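Long-range contacts in coenzyme A transferase (Yersinia pestis, PDB 3QLI), which probably transfers coenzyme A between carboxylic acids such as acetate: residues Ala48-Ala53 with Glu76-Ala81; Pro52-Ala57 with Arg175-Val180. All coordinates share one frame; numbering follows the deposited sequence.

Contact 1: Ala48-Ala53 with Glu76-Ala81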
ATOM      1  N   ALA A  48       2.100  13.543 -23.808  1.00 17.53           N
ATOM      2  CA  ALA A  48       2.764  14.056 -25.000  1.00 14.04           C
ATOM      3  C   ALA A  48       3.186  12.895 -25.890  1.00 16.29           C
ATOM      4  O   ALA A  48       3.380  13.060 -27.092  1.00 16.03           O
ATOM      5  CB  ALA A  48       3.968  14.898 -24.613  1.00 18.67           C
ATOM      6  N   ALA A  49       3.350  11.731 -25.274  1.00 15.20           N
ATOM      7  CA  ALA A  49       3.705  10.497 -25.968  1.00 15.18           C
ATOM      8  C   ALA A  49       2.619  10.016 -26.947  1.00 13.55           C
ATOM      9  O   ALA A  49       2.924   9.314 -27.908  1.00 15.57           O
ATOM     10  CB  ALA A  49       4.054   9.402 -24.972  1.00 13.68           C
ATOM     11  N   GLU A  50       1.357  10.367 -26.696  1.00 14.07           N
ATOM     12  CA  GLU A  50       0.273   9.931 -27.579  1.00 13.95           C
ATOM     13  C   GLU A  50       0.591  10.442 -28.982  1.00 15.24           C
ATOM     14  O   GLU A  50       0.970  11.598 -29.151  1.00 17.36           O
ATOM     15  CB  GLU A  50      -1.073  10.480 -27.092  1.00 17.11           C
ATOM     16  CG  GLU A  50      -1.436  10.077 -25.663  1.00 14.86           C
ATOM     17  CD  GLU A  50      -2.730  10.709 -25.172  1.00 18.05           C
ATOM     18  OE1 GLU A  50      -3.169  11.718 -25.758  1.00 17.93           O
ATOM     19  OE2 GLU A  50      -3.307  10.197 -24.191  1.00 18.33           O
ATOM     20  N   PRO A  51       0.443   9.582 -29.988  1.00 15.04           N
ATOM     21  CA  PRO A  51       0.827   9.957 -31.358  1.00 15.46           C
ATOM     22  C   PRO A  51      -0.331  10.536 -32.197  1.00 16.83           C
ATOM     23  O   PRO A  51      -1.219   9.793 -32.598  1.00 14.59           O
ATOM     24  CB  PRO A  51       1.341   8.633 -31.942  1.00 14.61           C
ATOM     25  CG  PRO A  51       0.548   7.589 -31.224  1.00 15.84           C
ATOM     26  CD  PRO A  51       0.230   8.131 -29.846  1.00 14.51           C
ATOM     27  N   PRO A  52      -0.313  11.855 -32.458  1.00 15.47           N
ATOM     28  CA  PRO A  52      -1.478  12.510 -33.072  1.00 17.55           C
ATOM     29  C   PRO A  52      -1.839  12.025 -34.468  1.00 16.36           C
ATOM     30  O   PRO A  52      -3.025  11.924 -34.757  1.00 17.13           O
ATOM     31  CB  PRO A  52      -1.077  13.997 -33.119  1.00 18.89           C
ATOM     32  CG  PRO A  52       0.434  13.997 -32.980  1.00 17.46           C
ATOM     33  CD  PRO A  52       0.714  12.835 -32.056  1.00 16.41           C
ATOM     34  N   ALA A  53      -0.866  11.733 -35.317  1.00 15.00           N
ATOM     35  CA  ALA A  53      -1.207  11.317 -36.676  1.00 17.80           C
ATOM     36  C   ALA A  53      -1.785   9.901 -36.699  1.00 17.95           C
ATOM     37  O   ALA A  53      -2.750   9.612 -37.423  1.00 16.00           O
ATOM     38  CB  ALA A  53       0.004  11.438 -37.605  1.00 19.51           C
ATOM     39  N   GLU A  76      -2.810   8.720 -18.283  1.00 17.28           N
ATOM     40  CA  GLU A  76      -2.481  10.121 -18.576  1.00 18.94           C
ATOM     41  C   GLU A  76      -2.934  10.709 -19.919  1.00 18.55           C
ATOM     42  O   GLU A  76      -2.109  11.066 -20.755  1.00 15.52           O
ATOM     43  CB  GLU A  76      -0.988  10.381 -18.358  1.00 16.83           C
ATOM     44  CG  GLU A  76      -0.667  11.807 -17.937  1.00 18.38           C
ATOM     45  CD  GLU A  76      -1.407  12.234 -16.682  1.00 27.10           C
ATOM     46  OE1 GLU A  76      -1.670  11.375 -15.816  1.00 28.12           O
ATOM     47  OE2 GLU A  76      -1.724  13.435 -16.559  1.00 35.25           O
ATOM     48  N   THR A  77      -4.244  10.786 -20.118  1.00 19.05           N
ATOM     49  CA  THR A  77      -4.827  11.305 -21.353  1.00 18.76           C
ATOM     50  C   THR A  77      -4.485  12.764 -21.668  1.00 17.35           C
ATOM     51  O   THR A  77      -4.343  13.596 -20.776  1.00 17.86           O
ATOM     52  CB  THR A  77      -6.364  11.203 -21.318  1.00 18.07           C
ATOM     53  OG1 THR A  77      -6.754  10.082 -20.517  1.00 19.26           O
ATOM     54  CG2 THR A  77      -6.922  11.046 -22.722  1.00 20.72           C
ATOM     55  N   ALA A  78      -4.360  13.051 -22.961  1.00 17.55           N
ATOM     56  CA  ALA A  78      -4.052  14.385 -23.464  1.00 18.64           C
ATOM     57  C   ALA A  78      -5.080  14.760 -24.529  1.00 17.31           C
ATOM     58  O   ALA A  78      -5.748  13.888 -25.082  1.00 17.79           O
ATOM     59  CB  ALA A  78      -2.653  14.429 -24.040  1.00 19.39           C
ATOM     60  N   LYS A  79      -5.131  16.038 -24.873  1.00 19.02           N
ATOM     61  CA  LYS A  79      -6.107  16.539 -25.826  1.00 21.07           C
ATOM     62  C   LYS A  79      -5.998  15.786 -27.140  1.00 20.87           C
ATOM     63  O   LYS A  79      -6.994  15.616 -27.841  1.00 23.08           O
ATOM     64  CB  LYS A  79      -5.909  18.037 -26.060  1.00 24.41           C
ATOM     65  CG  LYS A  79      -6.950  18.664 -26.970  1.00 30.49           C
ATOM     66  CD  LYS A  79      -6.868  20.182 -26.942  1.00 35.42           C
ATOM     67  CE  LYS A  79      -7.794  20.801 -27.976  1.00 37.06           C
ATOM     68  NZ  LYS A  79      -9.171  20.246 -27.890  1.00 41.23           N
ATOM     69  N   ILE A  80      -4.801  15.328 -27.480  1.00 18.26           N
ATOM     70  CA  ILE A  80      -4.644  14.605 -28.727  1.00 20.42           C
ATOM     71  C   ILE A  80      -5.552  13.377 -28.717  1.00 18.46           C
ATOM     72  O   ILE A  80      -6.253  13.119 -29.691  1.00 20.81           O
ATOM     73  CB  ILE A  80      -3.194  14.111 -28.884  1.00 16.44           C
ATOM     74  CG1 ILE A  80      -2.222  15.292 -28.916  1.00 19.33           C
ATOM     75  CG2 ILE A  80      -3.052  13.244 -30.124  1.00 16.99           C
ATOM     76  CD1 ILE A  80      -0.824  14.939 -28.461  1.00 20.70           C
ATOM     77  N   ALA A  81      -5.552  12.631 -27.616  1.00 16.37           N
ATOM     78  CA  ALA A  81      -6.418  11.459 -27.491  1.00 17.72           C
ATOM     79  C   ALA A  81      -7.911  11.802 -27.412  1.00 16.98           C
ATOM     80  O   ALA A  81      -8.743  11.153 -28.041  1.00 18.38           O
ATOM     81  CB  ALA A  81      -6.003  10.607 -26.300  1.00 16.08           C
TER
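Glu50 reaches across to the start of helix 79-83 and lays its carboxylate where the N-H groups of Ala78 and Ala81 meet it. The setting is the Rossmann-like parallel sheet of the N-terminal half, where the segments that follow strands 41-44 and 70-74 pack side by side. In Glu50, CG stands beside the backbone N (chi1 -58°) and the chain runs out extended, which carries the acid to the helix end. There Ala78, the N-cap residue, gives its N-H to both oxygens in weak bonds, 3.3 Å from N to OE1 of Glu50. A third weak bond, from Ala81 N, reaches the same OE1 of Glu50 at 3.2 Å. All three N-H angles are bent, between 131° and 136°, so the grip is shared rather than strong; the helix start would probably help to stabilise a negative charge here. The methyl groups of Ala78 and Ala81 also press on OE1, while OE2 lies beside CA of Thr77, whose hydroxyl bonds instead to Glu105. From strand 41-44, Met44 packs on Glu50 and Ala81. Segment 76-81 begins with Glu76, a residue of the coenzyme A site. At the other end, Ile80 points its side chain at the 50-52 backbone: its CD1 lies 3.9 Å from Glu50 O, and its CG2 rests tightly on Pro52, 3.4 Å from CA and 3.7 Å from CB.

Contact 2: Pro52-Ala57 with Arg175-Val180; sequences PALLKA and RFIVEV
Glu179 and the first turn of helix 52-63 meet through a carboxylate held by two successive backbone N-H groups. OE2 accepts from Ala53 N at 3.0 Å, nearly straight (167°) and on its syn lone pair. OE1 takes the N-H of Leu54 at 2.9 Å, somewhat bent, and is met on the syn side but a little out of the carboxylate plane. The carboxylate thus binds N-H groups of the first helical turn, reaching over from a strand of the Rossmann-like parallel sheet on which the helix lies. With CG anti to the backbone N of Glu179 (chi1 177°) and the chain extended beyond it, the acid reaches well clear of strand 175-180 to the helix end. Two bonds to neighbouring amides oppose rotation of the carboxylate, and the helix start would probably favour its charged form. Asn205 adds a third bond, from ND2 to OE2.

Apolar atoms close in around the acid. The Pro52 ring brings CD to 3.3 Å from Glu179 OE2, and the Ala53 methyl group touches both oxygens. Leu54 runs past Glu179 in the opposite direction, its CG 3.4 Å from OE1, on the way to the sheet.

The helix and strand axes approach to 8.6 Å, their directions 122° apart, and Leu54 bridges much of that gap. Val203 of strand 201-204 and Met145 of strand 143-148 also touch this leucine, so it lies over the sheet where three adjacent strands contribute; Ala32 of helix 29-32 packs on it and on Ile177. The two branched chains cross at an angle, and CG2 of Ile177 sits 3.7 Å from CD1 of Leu54 and 3.9 Å from its CD2.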
ATOM      1  N   PRO A  52      -0.313  11.855 -32.458  1.00 15.47           N
ATOM      2  CA  PRO A  52      -1.478  12.510 -33.072  1.00 17.55           C
ATOM      3  C   PRO A  52      -1.839  12.025 -34.468  1.00 16.36           C
ATOM      4  O   PRO A  52      -3.025  11.924 -34.757  1.00 17.13           O
ATOM      5  CB  PRO A  52      -1.077  13.997 -33.119  1.00 18.89           C
ATOM      6  CG  PRO A  52       0.434  13.997 -32.980  1.00 17.46           C
ATOM      7  CD  PRO A  52       0.714  12.835 -32.056  1.00 16.41           C
ATOM      8  N   ALA A  53      -0.866  11.733 -35.317  1.00 15.00           N
ATOM      9  CA  ALA A  53      -1.207  11.317 -36.676  1.00 17.80           C
ATOM     10  C   ALA A  53      -1.785   9.901 -36.699  1.00 17.95           C
ATOM     11  O   ALA A  53      -2.750   9.612 -37.423  1.00 16.00           O
ATOM     12  CB  ALA A  53       0.004  11.438 -37.605  1.00 19.51           C
ATOM     13  N   LEU A  54      -1.199   9.021 -35.892  1.00 15.85           N
ATOM     14  CA  LEU A  54      -1.679   7.642 -35.783  1.00 15.63           C
ATOM     15  C   LEU A  54      -3.063   7.621 -35.148  1.00 13.80           C
ATOM     16  O   LEU A  54      -3.937   6.882 -35.590  1.00 16.77           O
ATOM     17  CB  LEU A  54      -0.701   6.777 -34.965  1.00 13.19           C
ATOM     18  CG  LEU A  54       0.643   6.485 -35.640  1.00 13.05           C
ATOM     19  CD1 LEU A  54       1.608   5.761 -34.683  1.00 13.90           C
ATOM     20  CD2 LEU A  54       0.452   5.661 -36.923  1.00 15.69           C
ATOM     21  N   LEU A  55      -3.268   8.428 -34.118  1.00 13.98           N
ATOM     22  CA  LEU A  55      -4.566   8.449 -33.445  1.00 15.38           C
ATOM     23  C   LEU A  55      -5.659   9.074 -34.322  1.00 19.17           C
ATOM     24  O   LEU A  55      -6.813   8.638 -34.290  1.00 16.20           O
ATOM     25  CB  LEU A  55      -4.474   9.161 -32.097  1.00 13.23           C
ATOM     26  CG  LEU A  55      -3.631   8.384 -31.075  1.00 14.81           C
ATOM     27  CD1 LEU A  55      -3.530   9.176 -29.783  1.00 14.70           C
ATOM     28  CD2 LEU A  55      -4.194   6.985 -30.806  1.00 16.66           C
ATOM     29  N   LYS A  56      -5.300  10.087 -35.105  1.00 19.09           N
ATOM     30  CA  LYS A  56      -6.274  10.633 -36.051  1.00 19.02           C
ATOM     31  C   LYS A  56      -6.669   9.571 -37.074  1.00 18.62           C
ATOM     32  O   LYS A  56      -7.858   9.399 -37.383  1.00 20.35           O
ATOM     33  CB  LYS A  56      -5.728  11.880 -36.754  1.00 21.46           C
ATOM     34  CG  LYS A  56      -6.670  12.444 -37.816  1.00 22.29           C
ATOM     35  CD  LYS A  56      -6.062  13.673 -38.480  1.00 32.24           C
ATOM     36  CE  LYS A  56      -6.928  14.158 -39.633  1.00 41.12           C
ATOM     37  NZ  LYS A  56      -8.077  14.971 -39.151  1.00 43.94           N
ATOM     38  N   ALA A  57      -5.680   8.849 -37.598  1.00 14.71           N
ATOM     39  CA  ALA A  57      -5.949   7.826 -38.606  1.00 17.69           C
ATOM     40  C   ALA A  57      -6.799   6.670 -38.038  1.00 19.29           C
ATOM     41  O   ALA A  57      -7.682   6.127 -38.708  1.00 15.87           O
ATOM     42  CB  ALA A  57      -4.637   7.299 -39.198  1.00 16.42           C
ATOM     43  N   ARG A 175       2.615  -5.950 -32.061  1.00 14.83           N
ATOM     44  CA  ARG A 175       3.086  -4.972 -33.055  1.00 17.25           C
ATOM     45  C   ARG A 175       3.386  -3.619 -32.377  1.00 16.12           C
ATOM     46  O   ARG A 175       2.656  -3.176 -31.490  1.00 14.43           O
ATOM     47  CB  ARG A 175       2.058  -4.766 -34.185  1.00 15.82           C
ATOM     48  CG  ARG A 175       1.782  -5.998 -35.039  1.00 17.79           C
ATOM     49  CD  ARG A 175       2.990  -6.370 -35.907  1.00 19.09           C
ATOM     50  NE  ARG A 175       2.637  -7.351 -36.938  1.00 18.05           N
ATOM     51  CZ  ARG A 175       3.517  -7.959 -37.726  1.00 21.43           C
ATOM     52  NH1 ARG A 175       4.815  -7.698 -37.606  1.00 15.89           N
ATOM     53  NH2 ARG A 175       3.099  -8.826 -38.644  1.00 17.60           N
ATOM     54  N   PHE A 176       4.461  -2.973 -32.815  1.00 13.90           N
ATOM     55  CA  PHE A 176       4.856  -1.672 -32.290  1.00 14.73           C
ATOM     56  C   PHE A 176       4.947  -0.687 -33.449  1.00 14.43           C
ATOM     57  O   PHE A 176       5.723  -0.896 -34.387  1.00 15.62           O
ATOM     58  CB  PHE A 176       6.203  -1.794 -31.574  1.00 13.05           C
ATOM     59  CG  PHE A 176       6.721  -0.503 -31.002  1.00 14.98           C
ATOM     60  CD1 PHE A 176       5.858   0.424 -30.425  1.00 13.76           C
ATOM     61  CD2 PHE A 176       8.083  -0.228 -31.020  1.00 15.53           C
ATOM     62  CE1 PHE A 176       6.342   1.607 -29.874  1.00 14.86           C
ATOM     63  CE2 PHE A 176       8.573   0.964 -30.479  1.00 13.12           C
ATOM     64  CZ  PHE A 176       7.704   1.872 -29.902  1.00 13.10           C
ATOM     65  N   ILE A 177       4.140   0.368 -33.392  1.00 12.02           N
ATOM     66  CA  ILE A 177       4.076   1.363 -34.462  1.00 12.78           C
ATOM     67  C   ILE A 177       4.560   2.692 -33.910  1.00 14.41           C
ATOM     68  O   ILE A 177       4.030   3.167 -32.901  1.00 15.14           O
ATOM     69  CB  ILE A 177       2.623   1.569 -34.941  1.00 12.77           C
ATOM     70  CG1 ILE A 177       1.978   0.220 -35.272  1.00 14.79           C
ATOM     71  CG2 ILE A 177       2.575   2.545 -36.127  1.00 15.35           C
ATOM     72  CD1 ILE A 177       0.516   0.333 -35.708  1.00 15.21           C
ATOM     73  N   VAL A 178       5.560   3.302 -34.551  1.00 13.75           N
ATOM     74  CA  VAL A 178       6.075   4.575 -34.042  1.00 12.88           C
ATOM     75  C   VAL A 178       5.702   5.762 -34.924  1.00 15.44           C
ATOM     76  O   VAL A 178       5.535   5.636 -36.138  1.00 15.70           O
ATOM     77  CB  VAL A 178       7.604   4.556 -33.861  1.00 14.35           C
ATOM     78  CG1 VAL A 178       8.021   3.382 -32.987  1.00 14.65           C
ATOM     79  CG2 VAL A 178       8.292   4.502 -35.210  1.00 13.06           C
ATOM     80  N   GLU A 179       5.574   6.915 -34.284  1.00 13.87           N
ATOM     81  CA  GLU A 179       5.385   8.171 -34.980  1.00 14.57           C
ATOM     82  C   GLU A 179       6.602   9.038 -34.682  1.00 15.75           C
ATOM     83  O   GLU A 179       6.770   9.543 -33.566  1.00 13.95           O
ATOM     84  CB  GLU A 179       4.099   8.841 -34.500  1.00 13.64           C
ATOM     85  CG  GLU A 179       3.831  10.217 -35.113  1.00 17.11           C
ATOM     86  CD  GLU A 179       2.365  10.604 -35.004  1.00 17.54           C
ATOM     87  OE1 GLU A 179       1.511   9.685 -35.043  1.00 16.00           O
ATOM     88  OE2 GLU A 179       2.058  11.815 -34.883  1.00 16.39           O
ATOM     89  N   VAL A 180       7.467   9.167 -35.682  1.00 14.31           N
ATOM     90  CA  VAL A 180       8.686   9.945 -35.579  1.00 14.78           C
ATOM     91  C   VAL A 180       8.340  11.433 -35.557  1.00 19.72           C
ATOM     92  O   VAL A 180       7.538  11.917 -36.367  1.00 18.76           O
ATOM     93  CB  VAL A 180       9.642   9.632 -36.765  1.00 17.81           C
ATOM     94  CG1 VAL A 180      10.762  10.690 -36.879  1.00 16.89           C
ATOM     95  CG2 VAL A 180      10.217   8.225 -36.633  1.00 18.42           C
TER

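Overall arrangement
From the N terminus, strand 41-44 leads through residues 48-51 into helix 52-63, and both contacts start there. Contact 1 closes the shorter loop, with the rest of helix 52-63 and strand 70-74 between its segments, and joins the turn after strand 41-44 to helix 79-83. Contact 2 spans 117 intervening residues and returns to strand 175-180, two places beyond strand 41-44 across the same sheet. Segment 76-81 falls within that span, so the shorter closure lies largely inside the longer and the two do not cross. Pro52 takes part in both. Leu55 CD1 packs on Glu50 CB and Ile80 CG2, and Pro51 CB meets Glu179 OE1, tying one helix start to helix 79-83 and strand 175-180.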